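Local coordinates for protein prephenate dehydrogenase (Corynebacterium glutamicum ATCC 13032, PDB 3KTD) that probably oxidises prephenate with NAD+ or NADP+ as hydride acceptor, a step of tyrosine biosynthesis in its family, at residues D99-V111 and V187-H199. Sequence-based numbering, arbitrary orientation.
Sequences DVVSVKTAVYDAV and VGPHDAAAARVSH
The carboxylate of D191 grips with both oxygens the backbone where helix 105-113 begins, at K104 and T105, a worked example of how one acid can clasp a helix start. D191 OD1 takes the backbone N of K104 on its syn lone pair at 3.0 Å, and D191 OD2 takes the N of T105 likewise at 2.9 Å. A second donor reaches OD2 from above the carboxylate plane: T105 OG1, 2.6 Å from D191 OD2, swung beside its own backbone N (chi1 -63°). OD1 is also doubly held, since H190 ND1 lies 3.0 Å from D191 OD1 on its anti side, with OD1 in the plane of the imidazole. Four donors thus hold the carboxylate and fix its rotation.

In fold terms, the turn after strand 97-99 of the Rossmann-type nucleotide-binding domain is tied here to helix 187-214, which follows edge strand 181-184 of the sheet and lies in the dimerization region of the family; its R196 hydrogen-bonds to V211 of the second subunit. Segments 105-111 and 187-199 run roughly antiparallel, 147° between their axes.

Further contacts flank the clasp. K104 CG makes a CH-pi contact over one face of the H190 ring, 3.9 Å from its centroid, while S102 O sits at that ring's edge, 3.2 Å from H190 CE1. V187 CG1 packs on Y108 CB, and V103 CG2 meets H199 CE1.

Farther out, the bent K104 chain turns back so that NZ forms a salt bridge with D99 OD2, which closes an Asx turn with V101 N. H124 bonds to H190 NE2, N248 to H199 ND1 and D156 to the Y108 hydroxyl.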
ATOM      1  N   ASP A  99       6.902 -25.993  10.326  1.00 35.74           N
ATOM      2  CA  ASP A  99       7.157 -25.349   9.035  1.00 36.36           C
ATOM      3  C   ASP A  99       6.961 -23.840   9.164  1.00 36.92           C
ATOM      4  O   ASP A  99       6.588 -23.359  10.222  1.00 37.30           O
ATOM      5  CB  ASP A  99       6.225 -25.896   7.956  1.00 36.32           C
ATOM      6  CG  ASP A  99       4.827 -25.311   8.035  1.00 36.23           C
ATOM      7  OD1 ASP A  99       4.138 -25.543   9.046  1.00 33.61           O
ATOM      8  OD2 ASP A  99       4.415 -24.629   7.072  1.00 39.66           O
ATOM      9  N   VAL A 100       7.188 -23.100   8.084  1.00 37.55           N
ATOM     10  CA  VAL A 100       7.067 -21.636   8.116  1.00 37.90           C
ATOM     11  C   VAL A 100       6.205 -21.046   6.982  1.00 39.24           C
ATOM     12  O   VAL A 100       6.169 -19.832   6.785  1.00 38.92           O
ATOM     13  CB  VAL A 100       8.447 -21.014   8.041  1.00 37.43           C
ATOM     14  CG1 VAL A 100       9.313 -21.536   9.187  1.00 35.48           C
ATOM     15  CG2 VAL A 100       9.067 -21.316   6.687  1.00 35.13           C
ATOM     16  N   VAL A 101       5.467 -21.902   6.284  1.00 40.58           N
ATOM     17  CA  VAL A 101       4.787 -21.507   5.056  1.00 41.09           C
ATOM     18  C   VAL A 101       3.524 -20.666   5.252  1.00 41.33           C
ATOM     19  O   VAL A 101       2.730 -20.891   6.153  1.00 41.67           O
ATOM     20  CB  VAL A 101       4.485 -22.756   4.204  1.00 41.73           C
ATOM     21  CG1 VAL A 101       3.708 -22.405   2.951  1.00 42.86           C
ATOM     22  CG2 VAL A 101       5.801 -23.459   3.841  1.00 42.67           C
ATOM     23  N   SER A 102       3.377 -19.695   4.361  1.00 42.48           N
ATOM     24  CA  SER A 102       2.245 -18.759   4.275  1.00 41.94           C
ATOM     25  C   SER A 102       0.857 -19.388   4.309  1.00 41.95           C
ATOM     26  O   SER A 102      -0.076 -18.755   4.784  1.00 43.16           O
ATOM     27  CB  SER A 102       2.398 -17.923   2.988  1.00 42.41           C
ATOM     28  OG  SER A 102       2.971 -18.686   1.917  1.00 40.78           O
ATOM     29  N   VAL A 103       0.720 -20.606   3.782  1.00 41.27           N
ATOM     30  CA  VAL A 103      -0.548 -21.348   3.784  1.00 40.65           C
ATOM     31  C   VAL A 103      -0.367 -22.569   4.678  1.00 40.66           C
ATOM     32  O   VAL A 103       0.705 -23.162   4.697  1.00 41.82           O
ATOM     33  CB  VAL A 103      -0.947 -21.796   2.363  1.00 40.34           C
ATOM     34  CG1 VAL A 103      -2.301 -22.483   2.371  1.00 40.41           C
ATOM     35  CG2 VAL A 103      -0.988 -20.607   1.437  1.00 38.92           C
ATOM     36  N   LYS A 104      -1.414 -22.943   5.411  1.00 39.93           N
ATOM     37  CA  LYS A 104      -1.315 -23.986   6.443  1.00 38.26           C
ATOM     38  C   LYS A 104      -2.126 -25.252   6.166  1.00 38.14           C
ATOM     39  O   LYS A 104      -1.674 -26.353   6.486  1.00 39.03           O
ATOM     40  CB  LYS A 104      -1.717 -23.392   7.793  1.00 37.67           C
ATOM     41  CG  LYS A 104      -0.630 -22.551   8.424  1.00 35.10           C
ATOM     42  CD  LYS A 104       0.344 -23.425   9.178  1.00 34.97           C
ATOM     43  CE  LYS A 104       1.763 -23.049   8.899  1.00 33.15           C
ATOM     44  NZ  LYS A 104       2.139 -23.365   7.502  1.00 30.33           N
ATOM     45  N   THR A 105      -3.316 -25.117   5.591  1.00 37.22           N
ATOM     46  CA  THR A 105      -4.131 -26.294   5.313  1.00 37.12           C
ATOM     47  C   THR A 105      -3.406 -27.243   4.365  1.00 37.86           C
ATOM     48  O   THR A 105      -3.405 -28.460   4.580  1.00 38.30           O
ATOM     49  CB  THR A 105      -5.503 -25.940   4.715  1.00 36.77           C
ATOM     50  OG1 THR A 105      -6.259 -25.184   5.665  1.00 36.87           O
ATOM     51  CG2 THR A 105      -6.290 -27.204   4.350  1.00 34.71           C
ATOM     52  N   ALA A 106      -2.781 -26.692   3.327  1.00 37.69           N
ATOM     53  CA  ALA A 106      -2.097 -27.523   2.338  1.00 37.36           C
ATOM     54  C   ALA A 106      -0.979 -28.359   2.979  1.00 37.15           C
ATOM     55  O   ALA A 106      -0.758 -29.516   2.589  1.00 37.88           O
ATOM     56  CB  ALA A 106      -1.556 -26.665   1.207  1.00 36.89           C
ATOM     57  N   VAL A 107      -0.299 -27.782   3.967  1.00 36.09           N
ATOM     58  CA  VAL A 107       0.802 -28.464   4.651  1.00 35.50           C
ATOM     59  C   VAL A 107       0.272 -29.530   5.595  1.00 35.22           C
ATOM     60  O   VAL A 107       0.723 -30.674   5.559  1.00 35.83           O
ATOM     61  CB  VAL A 107       1.683 -27.473   5.438  1.00 34.86           C
ATOM     62  CG1 VAL A 107       2.753 -28.197   6.218  1.00 31.16           C
ATOM     63  CG2 VAL A 107       2.308 -26.507   4.486  1.00 36.16           C
ATOM     64  N   TYR A 108      -0.686 -29.157   6.436  1.00 34.62           N
ATOM     65  CA  TYR A 108      -1.249 -30.096   7.397  1.00 34.77           C
ATOM     66  C   TYR A 108      -1.778 -31.346   6.670  1.00 35.32           C
ATOM     67  O   TYR A 108      -1.500 -32.476   7.089  1.00 35.88           O
ATOM     68  CB  TYR A 108      -2.327 -29.402   8.235  1.00 34.90           C
ATOM     69  CG  TYR A 108      -2.808 -30.156   9.457  1.00 35.02           C
ATOM     70  CD1 TYR A 108      -1.920 -30.879  10.261  1.00 36.72           C
ATOM     71  CD2 TYR A 108      -4.146 -30.097   9.844  1.00 32.26           C
ATOM     72  CE1 TYR A 108      -2.365 -31.561  11.390  1.00 36.88           C
ATOM     73  CE2 TYR A 108      -4.602 -30.769  10.974  1.00 33.80           C
ATOM     74  CZ  TYR A 108      -3.706 -31.499  11.748  1.00 37.46           C
ATOM     75  OH  TYR A 108      -4.147 -32.168  12.871  1.00 38.30           O
ATOM     76  N   ASP A 109      -2.500 -31.134   5.569  1.00 34.91           N
ATOM     77  CA  ASP A 109      -2.969 -32.220   4.713  1.00 34.60           C
ATOM     78  C   ASP A 109      -1.816 -33.123   4.275  1.00 34.13           C
ATOM     79  O   ASP A 109      -1.904 -34.353   4.363  1.00 34.48           O
ATOM     80  CB  ASP A 109      -3.648 -31.662   3.455  1.00 34.82           C
ATOM     81  CG  ASP A 109      -5.033 -31.122   3.714  1.00 35.29           C
ATOM     82  OD1 ASP A 109      -5.608 -31.358   4.794  1.00 39.04           O
ATOM     83  OD2 ASP A 109      -5.564 -30.460   2.811  1.00 40.38           O
ATOM     84  N   ALA A 110      -0.741 -32.510   3.795  1.00 33.03           N
ATOM     85  CA  ALA A 110       0.413 -33.263   3.329  1.00 32.57           C
ATOM     86  C   ALA A 110       1.005 -34.075   4.475  1.00 32.13           C
ATOM     87  O   ALA A 110       1.455 -35.201   4.270  1.00 31.06           O
ATOM     88  CB  ALA A 110       1.457 -32.329   2.733  1.00 32.22           C
ATOM     89  N   VAL A 111       0.986 -33.503   5.677  1.00 32.11           N
ATOM     90  CA  VAL A 111       1.489 -34.187   6.863  1.00 32.81           C
ATOM     91  C   VAL A 111       0.570 -35.344   7.284  1.00 32.94           C
ATOM     92  O   VAL A 111       1.041 -36.410   7.669  1.00 32.41           O
ATOM     93  CB  VAL A 111       1.670 -33.203   8.029  1.00 33.23           C
ATOM     94  CG1 VAL A 111       1.826 -33.949   9.335  1.00 30.85           C
ATOM     95  CG2 VAL A 111       2.868 -32.280   7.763  1.00 33.13           C
ATOM     96  N   VAL A 187      -5.850 -24.312  11.281  1.00 33.38           N
ATOM     97  CA  VAL A 187      -5.531 -24.104   9.860  1.00 32.98           C
ATOM     98  C   VAL A 187      -6.589 -23.344   9.043  1.00 32.98           C
ATOM     99  O   VAL A 187      -6.238 -22.576   8.161  1.00 32.53           O
ATOM    100  CB  VAL A 187      -5.212 -25.434   9.144  1.00 32.58           C
ATOM    101  CG1 VAL A 187      -3.982 -26.070   9.757  1.00 30.26           C
ATOM    102  CG2 VAL A 187      -6.416 -26.365   9.181  1.00 29.96           C
ATOM    103  N   GLY A 188      -7.867 -23.563   9.336  1.00 33.49           N
ATOM    104  CA  GLY A 188      -8.954 -22.931   8.590  1.00 34.06           C
ATOM    105  C   GLY A 188      -9.086 -21.442   8.851  1.00 35.07           C
ATOM    106  O   GLY A 188      -9.135 -20.647   7.908  1.00 34.96           O
ATOM    107  N   PRO A 189      -9.177 -21.056  10.136  1.00 35.43           N
ATOM    108  CA  PRO A 189      -9.216 -19.656  10.532  1.00 35.41           C
ATOM    109  C   PRO A 189      -7.999 -18.877  10.043  1.00 35.56           C
ATOM    110  O   PRO A 189      -8.127 -17.709   9.668  1.00 36.84           O
ATOM    111  CB  PRO A 189      -9.229 -19.736  12.055  1.00 35.45           C
ATOM    112  CG  PRO A 189      -9.926 -21.016  12.329  1.00 35.79           C
ATOM    113  CD  PRO A 189      -9.411 -21.946  11.286  1.00 35.29           C
ATOM    114  N   HIS A 190      -6.837 -19.519  10.036  1.00 35.24           N
ATOM    115  CA  HIS A 190      -5.609 -18.885   9.550  1.00 34.92           C
ATOM    116  C   HIS A 190      -5.625 -18.612   8.049  1.00 34.84           C
ATOM    117  O   HIS A 190      -5.308 -17.508   7.609  1.00 35.07           O
ATOM    118  CB  HIS A 190      -4.395 -19.756   9.861  1.00 34.44           C
ATOM    119  CG  HIS A 190      -3.137 -19.280   9.210  1.00 32.02           C
ATOM    120  ND1 HIS A 190      -2.804 -19.608   7.912  1.00 31.41           N
ATOM    121  CD2 HIS A 190      -2.135 -18.495   9.673  1.00 31.24           C
ATOM    122  CE1 HIS A 190      -1.643 -19.052   7.608  1.00 32.84           C
ATOM    123  NE2 HIS A 190      -1.215 -18.372   8.658  1.00 31.89           N
ATOM    124  N   ASP A 191      -5.942 -19.632   7.262  1.00 34.74           N
ATOM    125  CA  ASP A 191      -5.964 -19.481   5.809  1.00 34.73           C
ATOM    126  C   ASP A 191      -7.048 -18.472   5.406  1.00 34.67           C
ATOM    127  O   ASP A 191      -6.875 -17.726   4.446  1.00 34.44           O
ATOM    128  CB  ASP A 191      -6.190 -20.826   5.110  1.00 34.48           C
ATOM    129  CG  ASP A 191      -5.003 -21.782   5.241  1.00 35.13           C
ATOM    130  OD1 ASP A 191      -3.920 -21.381   5.733  1.00 34.05           O
ATOM    131  OD2 ASP A 191      -5.166 -22.955   4.837  1.00 35.69           O
ATOM    132  N   ALA A 192      -8.151 -18.463   6.148  1.00 34.36           N
ATOM    133  CA  ALA A 192      -9.221 -17.498   5.954  1.00 34.69           C
ATOM    134  C   ALA A 192      -8.667 -16.092   6.168  1.00 36.51           C
ATOM    135  O   ALA A 192      -8.976 -15.172   5.410  1.00 37.34           O
ATOM    136  CB  ALA A 192     -10.357 -17.760   6.924  1.00 33.49           C
ATOM    137  N   ALA A 193      -7.840 -15.931   7.197  1.00 36.97           N
ATOM    138  CA  ALA A 193      -7.242 -14.633   7.487  1.00 37.31           C
ATOM    139  C   ALA A 193      -6.212 -14.243   6.431  1.00 37.54           C
ATOM    140  O   ALA A 193      -6.277 -13.145   5.883  1.00 39.11           O
ATOM    141  CB  ALA A 193      -6.605 -14.640   8.863  1.00 37.18           C
ATOM    142  N   ALA A 194      -5.274 -15.139   6.141  1.00 36.71           N
ATOM    143  CA  ALA A 194      -4.208 -14.848   5.183  1.00 35.98           C
ATOM    144  C   ALA A 194      -4.768 -14.573   3.799  1.00 36.18           C
ATOM    145  O   ALA A 194      -4.180 -13.812   3.044  1.00 36.65           O
ATOM    146  CB  ALA A 194      -3.226 -15.992   5.112  1.00 36.08           C
ATOM    147  N   ALA A 195      -5.890 -15.204   3.459  1.00 35.92           N
ATOM    148  CA  ALA A 195      -6.524 -14.975   2.166  1.00 35.52           C
ATOM    149  C   ALA A 195      -6.922 -13.509   2.071  1.00 36.21           C
ATOM    150  O   ALA A 195      -6.703 -12.850   1.044  1.00 35.91           O
ATOM    151  CB  ALA A 195      -7.745 -15.864   1.985  1.00 34.56           C
ATOM    152  N   ARG A 196      -7.493 -13.009   3.164  1.00 36.08           N
ATOM    153  CA  ARG A 196      -7.965 -11.640   3.229  1.00 35.88           C
ATOM    154  C   ARG A 196      -6.829 -10.630   3.331  1.00 36.06           C
ATOM    155  O   ARG A 196      -6.742  -9.723   2.508  1.00 36.69           O
ATOM    156  CB  ARG A 196      -8.895 -11.464   4.425  1.00 35.86           C
ATOM    157  CG  ARG A 196     -10.192 -12.279   4.345  1.00 35.70           C
ATOM    158  CD  ARG A 196     -10.964 -12.222   5.667  1.00 35.07           C
ATOM    159  NE  ARG A 196     -12.262 -12.880   5.568  1.00 36.57           N
ATOM    160  CZ  ARG A 196     -13.361 -12.338   5.048  1.00 37.24           C
ATOM    161  NH1 ARG A 196     -13.356 -11.103   4.558  1.00 41.72           N
ATOM    162  NH2 ARG A 196     -14.478 -13.045   5.010  1.00 38.46           N
ATOM    163  N   VAL A 197      -5.946 -10.803   4.313  1.00 35.42           N
ATOM    164  CA  VAL A 197      -4.965  -9.763   4.632  1.00 35.15           C
ATOM    165  C   VAL A 197      -3.626  -9.836   3.903  1.00 34.80           C
ATOM    166  O   VAL A 197      -2.804  -8.918   4.018  1.00 34.58           O
ATOM    167  CB  VAL A 197      -4.698  -9.700   6.153  1.00 35.53           C
ATOM    168  CG1 VAL A 197      -5.992  -9.452   6.904  1.00 32.42           C
ATOM    169  CG2 VAL A 197      -4.031 -10.965   6.629  1.00 36.11           C
ATOM    170  N   SER A 198      -3.408 -10.897   3.141  1.00 34.41           N
ATOM    171  CA  SER A 198      -2.129 -11.075   2.457  1.00 34.04           C
ATOM    172  C   SER A 198      -2.264 -11.517   1.000  1.00 34.05           C
ATOM    173  O   SER A 198      -1.644 -10.942   0.108  1.00 34.16           O
ATOM    174  CB  SER A 198      -1.279 -12.083   3.229  1.00 33.53           C
ATOM    175  OG  SER A 198      -0.140 -12.452   2.476  1.00 35.78           O
ATOM    176  N   HIS A 199      -3.068 -12.546   0.759  1.00 34.37           N
ATOM    177  CA  HIS A 199      -3.220 -13.084  -0.584  1.00 34.49           C
ATOM    178  C   HIS A 199      -4.044 -12.144  -1.471  1.00 34.20           C
ATOM    179  O   HIS A 199      -3.597 -11.794  -2.551  1.00 34.45           O
ATOM    180  CB  HIS A 199      -3.771 -14.521  -0.551  1.00 34.60           C
ATOM    181  CG  HIS A 199      -2.955 -15.456   0.300  1.00 36.51           C
ATOM    182  ND1 HIS A 199      -3.482 -16.579   0.902  1.00 36.02           N
ATOM    183  CD2 HIS A 199      -1.659 -15.398   0.691  1.00 35.77           C
ATOM    184  CE1 HIS A 199      -2.538 -17.190   1.593  1.00 38.87           C
ATOM    185  NE2 HIS A 199      -1.422 -16.492   1.482  1.00 37.67           N
TER